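Side-chain contacts in IroE-like serine hydrolase (Shewanella oneidensis, PDB 3GFF), which probably hydrolyses ester bonds, as a putative serine esterase of the alpha/beta-hydrolase fold related to IroE: residues 83-86 with 87-90; 160-163 with 164-167; 208-212 with 213-217; 261-264 with 265-268. All coordinates share one frame; numbering follows the deposited sequence.

Contact 1 of 4, residues 83-86 with 87-90; sequences NTNR and MRDY
Asn85 is the N-cap of helix 86-89, its OD1 accepting from Arg88 N at 3.3 Å, and that donor stands 63° out of the amide's carbonyl plane instead of on a lone pair. With CG anti to the backbone N (chi1 -167°), the Asn85 amide lies across the Arg88 side chain, CG 3.4 Å from Arg88 CB, while Asn85 CB covers one face of the guanidinium. The backbone carbonyl of Asn85 receives Asp89 N at 3.0 Å, and Arg86 O receives Tyr90 N at 3.0 Å. Within the turn, two side chains meet Tyr90: Asn83 OD1 comes within 3.2 Å of Tyr90 CZ, its amide turned 65° from the ring, and Arg86 NE stands 3.8 Å from Tyr90 CD2.

In the next shell Arg88 holds Asp89 side-on, NE and NH2 both reaching OD1, with NE at 2.8 Å from it; Asp89 OD2, less surely placed, faces Arg26. Asp50 accepts a salt bridge from Arg86 NE, and its backbone N is hydrogen-bonded to Tyr90 OH. A phenylalanine in place of Tyr90 keeps the ring but has no hydroxyl, which would probably leave Asp50 N without its mate. Through Arg86 and Tyr90 the N-capped helical turn 86-89 packs against Phe146 of helix 146-156, beside the probable nucleophile elbow of this alpha/beta hydrolase.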
loop_
_atom_site.group_PDB
_atom_site.type_symbol
_atom_site.label_atom_id
_atom_site.label_comp_id
_atom_site.label_asym_id
_atom_site.label_seq_id
_atom_site.Cartn_x
_atom_site.Cartn_y
_atom_site.Cartn_z
ATOM N N ASN A 83 -14.681 -15.912 4.664
ATOM C CA ASN A 83 -15.434 -16.264 5.835
ATOM C C ASN A 83 -16.851 -16.754 5.537
ATOM O O ASN A 83 -17.457 -16.462 4.498
ATOM C CB ASN A 83 -15.570 -15.045 6.747
ATOM C CG ASN A 83 -14.336 -14.775 7.535
ATOM O OD1 ASN A 83 -13.825 -15.663 8.201
ATOM N ND2 ASN A 83 -13.878 -13.544 7.517
ATOM N N THR A 84 -17.354 -17.545 6.473
ATOM C CA THR A 84 -18.753 -17.920 6.487
ATOM C C THR A 84 -19.160 -17.364 7.879
ATOM O O THR A 84 -19.642 -16.233 7.981
ATOM C CB THR A 84 -18.929 -19.413 6.329
ATOM O OG1 THR A 84 -18.349 -20.081 7.445
ATOM C CG2 THR A 84 -18.261 -19.906 5.025
ATOM N N ASN A 85 -18.879 -18.118 8.948
ATOM C CA ASN A 85 -19.132 -17.651 10.320
ATOM C C ASN A 85 -17.801 -17.189 10.992
ATOM O O ASN A 85 -17.049 -17.958 11.614
ATOM C CB ASN A 85 -19.854 -18.736 11.119
ATOM C CG ASN A 85 -20.427 -18.235 12.438
ATOM O OD1 ASN A 85 -20.015 -17.199 12.980
ATOM N ND2 ASN A 85 -21.349 -19.011 12.988
ATOM N N ARG A 86 -17.525 -15.910 10.828
ATOM C CA ARG A 86 -16.317 -15.275 11.341
ATOM C C ARG A 86 -16.171 -15.314 12.873
ATOM O O ARG A 86 -15.090 -15.561 13.389
ATOM C CB ARG A 86 -16.314 -13.831 10.860
ATOM C CG ARG A 86 -15.116 -12.997 11.294
ATOM C CD ARG A 86 -15.014 -11.738 10.449
ATOM N NE ARG A 86 -13.653 -11.233 10.510
ATOM C CZ ARG A 86 -13.243 -10.264 11.326
ATOM N NH1 ARG A 86 -14.113 -9.646 12.137
ATOM N NH2 ARG A 86 -11.957 -9.896 11.316
HETATM N N MSE A 87 -17.244 -15.061 13.608
HETATM C CA MSE A 87 -17.125 -15.104 15.059
HETATM C C MSE A 87 -16.864 -16.530 15.532
HETATM O O MSE A 87 -16.278 -16.734 16.565
HETATM C CB MSE A 87 -18.342 -14.501 15.760
HETATM C CG MSE A 87 -18.397 -12.952 15.724
HETATM SE SE MSE A 87 -16.820 -12.094 16.547
HETATM C CE MSE A 87 -17.151 -12.825 18.282
ATOM N N ARG A 88 -17.281 -17.508 14.761
ATOM C CA ARG A 88 -17.109 -18.892 15.150
ATOM C C ARG A 88 -15.688 -19.317 14.893
ATOM O O ARG A 88 -15.063 -19.870 15.779
ATOM C CB ARG A 88 -18.064 -19.792 14.375
ATOM C CG ARG A 88 -18.077 -21.271 14.766
ATOM C CD ARG A 88 -18.740 -22.077 13.657
ATOM N NE ARG A 88 -17.961 -21.989 12.423
ATOM C CZ ARG A 88 -18.351 -22.445 11.236
ATOM N NH1 ARG A 88 -19.536 -23.036 11.080
ATOM N NH2 ARG A 88 -17.551 -22.307 10.184
ATOM N N ASP A 89 -15.168 -18.997 13.703
ATOM C CA ASP A 89 -13.871 -19.479 13.254
ATOM C C ASP A 89 -12.670 -18.682 13.694
ATOM O O ASP A 89 -11.584 -19.213 13.700
ATOM C CB ASP A 89 -13.845 -19.513 11.732
ATOM C CG ASP A 89 -14.875 -20.462 11.141
ATOM O OD1 ASP A 89 -15.260 -21.446 11.816
ATOM O OD2 ASP A 89 -15.298 -20.225 9.985
ATOM N N TYR A 90 -12.852 -17.419 14.045
ATOM C CA TYR A 90 -11.725 -16.559 14.375
ATOM C C TYR A 90 -11.502 -16.377 15.860
ATOM O O TYR A 90 -10.565 -15.681 16.240
ATOM C CB TYR A 90 -11.864 -15.201 13.649
ATOM C CG TYR A 90 -11.502 -15.221 12.176
ATOM C CD1 TYR A 90 -11.517 -16.398 11.442
ATOM C CD2 TYR A 90 -11.237 -14.044 11.497
ATOM C CE1 TYR A 90 -11.211 -16.420 10.118
ATOM C CE2 TYR A 90 -10.933 -14.054 10.120
ATOM C CZ TYR A 90 -10.941 -15.244 9.442
ATOM O OH TYR A 90 -10.675 -15.307 8.070
HETATM O O HOH W 1 -11.901 -16.960 6.752
HETATM O O HOH W 2 -14.974 -18.144 8.471
HETATM O O HOH W 3 -19.631 -14.033 12.811
#

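Contact 2 of 4, residues 160-163 with 164-167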
loop_
_atom_site.group_PDB
_atom_site.type_symbol
_atom_site.label_atom_id
_atom_site.label_comp_id
_atom_site.label_asym_id
_atom_site.label_seq_id
_atom_site.Cartn_x
_atom_site.Cartn_y
_atom_site.Cartn_z
ATOM N N PRO A 160 2.121 -26.957 13.058
ATOM C CA PRO A 160 3.334 -27.155 12.247
ATOM C C PRO A 160 3.376 -26.584 10.823
ATOM O O PRO A 160 4.459 -26.401 10.293
ATOM C CB PRO A 160 3.513 -28.688 12.274
ATOM C CG PRO A 160 2.170 -29.227 12.486
ATOM C CD PRO A 160 1.413 -28.232 13.312
ATOM N N LEU A 161 2.217 -26.292 10.236
ATOM C CA LEU A 161 2.105 -25.783 8.880
ATOM C C LEU A 161 2.804 -24.428 8.640
ATOM O O LEU A 161 3.452 -24.234 7.594
ATOM C CB LEU A 161 0.621 -25.584 8.526
ATOM C CG LEU A 161 0.272 -25.010 7.147
ATOM C CD1 LEU A 161 0.751 -25.974 6.023
ATOM C CD2 LEU A 161 -1.226 -24.706 6.971
ATOM N N PHE A 162 2.629 -23.497 9.586
ATOM C CA PHE A 162 3.095 -22.126 9.402
ATOM C C PHE A 162 4.422 -21.840 10.117
ATOM O O PHE A 162 4.586 -22.240 11.245
ATOM C CB PHE A 162 2.067 -21.102 9.940
ATOM C CG PHE A 162 0.705 -21.189 9.328
ATOM C CD1 PHE A 162 0.479 -20.750 8.045
ATOM C CD2 PHE A 162 -0.378 -21.660 10.062
ATOM C CE1 PHE A 162 -0.810 -20.801 7.476
ATOM C CE2 PHE A 162 -1.670 -21.717 9.496
ATOM C CZ PHE A 162 -1.869 -21.286 8.206
ATOM N N SER A 163 5.344 -21.137 9.454
ATOM C CA SER A 163 6.619 -20.716 10.091
ATOM C C SER A 163 6.605 -19.242 10.497
ATOM O O SER A 163 7.412 -18.810 11.333
ATOM C CB SER A 163 7.819 -20.972 9.177
ATOM O OG SER A 163 7.595 -20.428 7.886
ATOM N N ALA A 164 5.693 -18.485 9.916
ATOM C CA ALA A 164 5.644 -17.027 10.122
ATOM C C ALA A 164 4.233 -16.552 10.220
ATOM O O ALA A 164 3.346 -17.000 9.459
ATOM C CB ALA A 164 6.349 -16.260 8.933
ATOM N N TYR A 165 4.045 -15.573 11.090
ATOM C CA TYR A 165 2.744 -14.972 11.317
ATOM C C TYR A 165 2.821 -13.445 11.322
ATOM O O TYR A 165 3.753 -12.836 11.871
ATOM C CB TYR A 165 2.194 -15.418 12.678
ATOM C CG TYR A 165 2.036 -16.919 12.863
ATOM C CD1 TYR A 165 0.884 -17.550 12.449
ATOM C CD2 TYR A 165 3.014 -17.689 13.468
ATOM C CE1 TYR A 165 0.716 -18.907 12.598
ATOM C CE2 TYR A 165 2.833 -19.069 13.658
ATOM C CZ TYR A 165 1.671 -19.657 13.208
ATOM O OH TYR A 165 1.397 -20.996 13.327
ATOM N N LEU A 166 1.801 -12.858 10.723
ATOM C CA LEU A 166 1.585 -11.441 10.694
ATOM C C LEU A 166 0.293 -11.232 11.435
ATOM O O LEU A 166 -0.763 -11.671 10.955
ATOM C CB LEU A 166 1.503 -10.865 9.269
ATOM C CG LEU A 166 2.852 -10.364 8.734
ATOM C CD1 LEU A 166 3.782 -11.516 8.440
ATOM C CD2 LEU A 166 2.660 -9.444 7.511
ATOM N N ALA A 167 0.384 -10.586 12.604
ATOM C CA ALA A 167 -0.792 -10.290 13.455
ATOM C C ALA A 167 -1.010 -8.773 13.427
ATOM O O ALA A 167 -0.268 -8.032 14.027
ATOM C CB ALA A 167 -0.572 -10.801 14.865
#
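Phe162 and Tyr165 meet where the chain turns from the loop after helix 146-156 into strand 164-168, an inner strand of the mixed sheet that lies between 138-144 and 195-201. The two aromatic side chains, three residues apart, cross at about a right angle. Tyr165 has CG anti to its carbonyl carbon (chi1 -58°), and this carries the phenol end back along the chain toward the loop. Its oxygen arrives beside the root of the phenylalanine: Tyr165 OH is 3.5 Å from Phe162 CB, and Tyr165 CZ is 3.6 Å from the same carbon. The hydroxyl also comes near the plane of the Phe162 ring at its edge, with OH 3.8 Å from Phe162 CD2. The rings themselves meet obliquely, their centroids 5.7 Å apart and their planes at 58°. One face of the Phe162 ring is covered toward its rim by Leu161 CD2, 3.7 Å above the plane.

Further out, Ala151, Ala154 and Leu155 of helix 146-156 pack on Tyr165, Ile121 of helix 114-132 touches Phe162, and Leu141 of strand 138-144 touches both aromatics. Replacing Tyr165 by an alanine takes away the ring, and would probably open a gap between Phe162 and helix 146-156. No hydrogen bond joins the two segments, so the evidence points to van der Waals contact, made by ring carbons, Phe162 CB and the tyrosine hydroxyl in a buried setting.

Contact 3 of 4, residues 208-212 with 213-217; sequences PGFGV and SSYHK
Phe210 has CG anti to its carbonyl carbon, and Tyr215 has CG anti to its backbone N (chi1 179°); these two settings turn the rings toward each other across the bend at Val212 and Ser213. The result is an edge-to-face pair with centroids 4.8 Å apart and planes at 58°. Phe210 supplies the edge: its CE2 stands 3.5 Å above the plane of the Tyr215 ring, over the centre, and lies 3.6 Å from Tyr215 CD2. Ser213 fills the inside of the bend, its OG 3.5 Å from Phe210 CB. The same oxygen accepts from Tyr215 N at 3.3 Å in a nearly straight bond, N-H...O 163°, which closes an ST turn at the start of the helix.

Beyond the pair, Tyr215 OH is hydrogen-bonded to Ser176 OG and the Tyr215 ring touches Trp173, whereas Phe210 packs on Pro99 and Ser100. Val212 reaches Tyr271 of the second subunit. Next to Tyr215, His216 bonds through NE2 to Asp169 OD2, and its ring meets that of His247; both partners belong to the probable Ser-His-Asp triad. Phe210 and Gly211 together face Ser207 in a classic beta bulge, and the backbone angles of Gly211 would press a CB against Phe210 O. The arrangement is therefore a bulged two-stranded hairpin, 206-207 with 211-212, passed through an ST turn into helix 215-230.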
loop_
_atom_site.group_PDB
_atom_site.type_symbol
_atom_site.label_atom_id
_atom_site.label_comp_id
_atom_site.label_asym_id
_atom_site.label_seq_id
_atom_site.Cartn_x
_atom_site.Cartn_y
_atom_site.Cartn_z
ATOM N N PRO A 208 -13.957 -1.960 21.447
ATOM C CA PRO A 208 -15.273 -2.628 21.512
ATOM C C PRO A 208 -15.764 -2.817 22.949
ATOM O O PRO A 208 -15.000 -3.250 23.842
ATOM C CB PRO A 208 -15.007 -3.973 20.829
ATOM C CG PRO A 208 -13.996 -3.630 19.822
ATOM C CD PRO A 208 -13.057 -2.655 20.509
ATOM N N GLY A 209 -17.025 -2.454 23.162
ATOM C CA GLY A 209 -17.666 -2.530 24.467
ATOM C C GLY A 209 -17.315 -1.383 25.413
ATOM O O GLY A 209 -17.905 -1.277 26.475
ATOM N N PHE A 210 -16.361 -0.532 25.044
ATOM C CA PHE A 210 -15.936 0.592 25.904
ATOM C C PHE A 210 -16.152 1.962 25.284
ATOM O O PHE A 210 -16.199 2.972 25.994
ATOM C CB PHE A 210 -14.464 0.440 26.357
ATOM C CG PHE A 210 -14.218 -0.745 27.283
ATOM C CD1 PHE A 210 -14.869 -0.828 28.518
ATOM C CD2 PHE A 210 -13.316 -1.753 26.940
ATOM C CE1 PHE A 210 -14.641 -1.885 29.366
ATOM C CE2 PHE A 210 -13.075 -2.808 27.796
ATOM C CZ PHE A 210 -13.743 -2.882 29.015
ATOM N N GLY A 211 -16.315 2.039 23.973
ATOM C CA GLY A 211 -16.491 3.345 23.363
ATOM C C GLY A 211 -15.124 3.949 23.218
ATOM O O GLY A 211 -14.189 3.244 22.840
ATOM N N VAL A 212 -15.012 5.235 23.512
ATOM C CA VAL A 212 -13.753 5.964 23.435
ATOM C C VAL A 212 -12.874 5.433 24.550
ATOM O O VAL A 212 -13.121 5.668 25.740
ATOM C CB VAL A 212 -13.971 7.482 23.499
ATOM C CG1 VAL A 212 -12.651 8.245 23.541
ATOM C CG2 VAL A 212 -14.769 7.896 22.286
ATOM N N SER A 213 -11.873 4.658 24.136
ATOM C CA SER A 213 -11.032 3.936 25.049
ATOM C C SER A 213 -9.857 3.306 24.310
ATOM O O SER A 213 -10.027 2.746 23.232
ATOM C CB SER A 213 -11.923 2.863 25.703
ATOM O OG SER A 213 -11.229 1.737 26.146
ATOM N N SER A 214 -8.676 3.346 24.918
ATOM C CA SER A 214 -7.483 2.751 24.329
ATOM C C SER A 214 -7.215 1.330 24.841
ATOM O O SER A 214 -6.126 0.812 24.647
ATOM C CB SER A 214 -6.263 3.665 24.575
ATOM O OG SER A 214 -6.076 3.878 25.954
ATOM N N TYR A 215 -8.222 0.694 25.442
ATOM C CA TYR A 215 -8.089 -0.651 26.011
ATOM C C TYR A 215 -7.531 -1.682 25.028
ATOM O O TYR A 215 -6.686 -2.483 25.395
ATOM C CB TYR A 215 -9.457 -1.102 26.535
ATOM C CG TYR A 215 -9.501 -2.491 27.127
ATOM C CD1 TYR A 215 -9.215 -2.692 28.466
ATOM C CD2 TYR A 215 -9.872 -3.590 26.366
ATOM C CE1 TYR A 215 -9.263 -3.944 29.025
ATOM C CE2 TYR A 215 -9.931 -4.868 26.933
ATOM C CZ TYR A 215 -9.623 -5.025 28.266
ATOM O OH TYR A 215 -9.688 -6.250 28.884
ATOM N N HIS A 216 -8.038 -1.677 23.798
ATOM C CA HIS A 216 -7.572 -2.575 22.734
ATOM C C HIS A 216 -6.080 -2.302 22.401
ATOM O O HIS A 216 -5.275 -3.239 22.274
ATOM C CB HIS A 216 -8.512 -2.411 21.511
ATOM C CG HIS A 216 -7.903 -2.779 20.191
ATOM N ND1 HIS A 216 -7.554 -4.070 19.847
ATOM C CD2 HIS A 216 -7.649 -2.017 19.095
ATOM C CE1 HIS A 216 -7.094 -4.079 18.613
ATOM N NE2 HIS A 216 -7.104 -2.842 18.148
ATOM N N LYS A 217 -5.729 -1.028 22.234
ATOM C CA LYS A 217 -4.341 -0.651 21.942
ATOM C C LYS A 217 -3.406 -1.043 23.093
ATOM O O LYS A 217 -2.334 -1.613 22.863
ATOM C CB LYS A 217 -4.227 0.841 21.688
ATOM C CG LYS A 217 -2.778 1.324 21.561
ATOM C CD LYS A 217 -2.649 2.771 21.252
ATOM C CE LYS A 217 -2.890 3.642 22.421
ATOM N NZ LYS A 217 -2.146 4.916 22.156
#

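Contact 4 of 4, residues 261-264 with 265-268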
loop_
_atom_site.group_PDB
_atom_site.type_symbol
_atom_site.label_atom_id
_atom_site.label_comp_id
_atom_site.label_asym_id
_atom_site.label_seq_id
_atom_site.Cartn_x
_atom_site.Cartn_y
_atom_site.Cartn_z
ATOM N N HIS A 261 9.790 -6.791 6.249
ATOM C CA HIS A 261 10.659 -7.218 7.321
ATOM C C HIS A 261 10.918 -8.737 7.255
ATOM O O HIS A 261 12.051 -9.194 7.404
ATOM C CB HIS A 261 10.023 -6.869 8.658
ATOM C CG HIS A 261 10.747 -7.449 9.822
ATOM N ND1 HIS A 261 11.954 -6.949 10.252
ATOM C CD2 HIS A 261 10.458 -8.501 10.626
ATOM C CE1 HIS A 261 12.374 -7.654 11.288
ATOM N NE2 HIS A 261 11.493 -8.601 11.535
ATOM N N LEU A 262 9.870 -9.519 6.998
ATOM C CA LEU A 262 10.029 -10.966 6.875
ATOM C C LEU A 262 11.017 -11.366 5.787
ATOM O O LEU A 262 11.816 -12.273 5.981
ATOM C CB LEU A 262 8.680 -11.648 6.574
ATOM C CG LEU A 262 8.741 -13.177 6.523
ATOM C CD1 LEU A 262 9.019 -13.775 7.946
ATOM C CD2 LEU A 262 7.417 -13.742 5.929
ATOM N N PHE A 263 10.961 -10.689 4.644
ATOM C CA PHE A 263 11.815 -11.018 3.493
ATOM C C PHE A 263 13.035 -10.139 3.250
ATOM O O PHE A 263 13.722 -10.272 2.223
ATOM C CB PHE A 263 10.956 -11.043 2.233
ATOM C CG PHE A 263 9.973 -12.161 2.222
ATOM C CD1 PHE A 263 10.409 -13.477 2.246
ATOM C CD2 PHE A 263 8.616 -11.916 2.165
ATOM C CE1 PHE A 263 9.498 -14.515 2.223
ATOM C CE2 PHE A 263 7.725 -12.935 2.137
ATOM C CZ PHE A 263 8.154 -14.230 2.174
ATOM N N LYS A 264 13.313 -9.279 4.218
ATOM C CA LYS A 264 14.391 -8.323 4.175
ATOM C C LYS A 264 15.747 -8.926 3.811
ATOM O O LYS A 264 16.414 -8.477 2.876
ATOM C CB LYS A 264 14.473 -7.630 5.548
ATOM C CG LYS A 264 15.418 -6.431 5.637
ATOM C CD LYS A 264 15.391 -5.773 7.064
ATOM C CE LYS A 264 13.946 -5.473 7.556
ATOM N NZ LYS A 264 13.790 -4.466 8.673
ATOM N N ASP A 265 16.140 -9.978 4.528
ATOM C CA ASP A 265 17.467 -10.550 4.333
ATOM C C ASP A 265 17.623 -11.496 3.132
ATOM O O ASP A 265 18.680 -12.102 2.981
ATOM C CB ASP A 265 17.893 -11.246 5.619
ATOM C CG ASP A 265 17.966 -10.309 6.772
ATOM O OD1 ASP A 265 18.378 -9.145 6.596
ATOM O OD2 ASP A 265 17.609 -10.734 7.886
ATOM N N PHE A 266 16.583 -11.602 2.295
ATOM C CA PHE A 266 16.571 -12.509 1.120
ATOM C C PHE A 266 17.206 -11.892 -0.096
ATOM O O PHE A 266 17.552 -12.607 -1.048
ATOM C CB PHE A 266 15.141 -12.903 0.729
ATOM C CG PHE A 266 14.488 -13.888 1.650
ATOM C CD1 PHE A 266 14.299 -13.605 2.997
ATOM C CD2 PHE A 266 13.986 -15.080 1.153
ATOM C CE1 PHE A 266 13.678 -14.496 3.821
ATOM C CE2 PHE A 266 13.339 -15.973 1.979
ATOM C CZ PHE A 266 13.176 -15.674 3.320
ATOM N N ALA A 267 17.303 -10.560 -0.078
ATOM C CA ALA A 267 17.921 -9.772 -1.155
ATOM C C ALA A 267 19.431 -10.041 -1.289
ATOM O O ALA A 267 20.154 -10.154 -0.307
ATOM C CB ALA A 267 17.663 -8.248 -0.912
ATOM N N ILE A 268 19.882 -10.151 -2.527
ATOM C CA ILE A 268 21.285 -10.400 -2.862
ATOM C C ILE A 268 21.775 -9.141 -3.582
ATOM O O ILE A 268 21.273 -8.799 -4.663
ATOM C CB ILE A 268 21.422 -11.639 -3.788
ATOM C CG1 ILE A 268 21.022 -12.923 -3.046
ATOM C CG2 ILE A 268 22.833 -11.795 -4.317
ATOM C CD1 ILE A 268 20.906 -14.157 -3.988
HETATM O O HOH W 4 14.617 -11.291 6.404
#
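Phe263 and Phe266 form a T-shaped, edge-to-face pair where the chain passes from helix 250-263 toward the loop before helix 277-291. The edge belongs to Phe263: its CD1 stands 3.6 Å above the Phe266 ring plane, over the centre. The ring planes, 81° apart, are nearly perpendicular, and the centroids approach to 5.0 Å. With the residues three apart on the turn, the setting both share, CG anti to the carbonyl carbon, brings the rings together. On Phe263 itself, Leu262 CD2 covers one face toward the rim.

A hydrogen bond from Phe266 N to Phe263 O, 3.2 Å long with an N-H...O angle of 158°, joins the backbone of the turn. Leu287 of helix 277-291 and Val295 pack on Phe266, while Ile73 and Pro74 touch Phe263. Asp265 turns its polar end elsewhere, OD2 forming a salt bridge with Arg290. Lys264 reaches back along the helix, its NZ in the plane of the His261 ring at an edge and weakly bonded to ND1, 3.5 Å away. One water bridges the turn, donating to Leu262 O at 3.0 Å and accepting from Asp265 N at 2.8 Å.

From the N terminus the four contacts come in series: each closes before the next opens, and none nests in or crosses another. Contact 1 turns the loop after strand 77-81 into helix 86-89; contact 2 leads the loop after helix 146-156 into strand 164-168; contact 3 joins the small hairpin to helix 215-230; contact 4 leads from helix 250-263 toward the loop before helix 277-291. Only contacts 2 and 4 touch, through Ala164 CB and Leu262 CD1 at 3.8 Å, which packs the helix against the sheet. Contacts 1 and 3 have centres 22 Å apart and each borders the probable catalytic residues. Contacts 1 and 4 lie on opposite sides of the chain's centre.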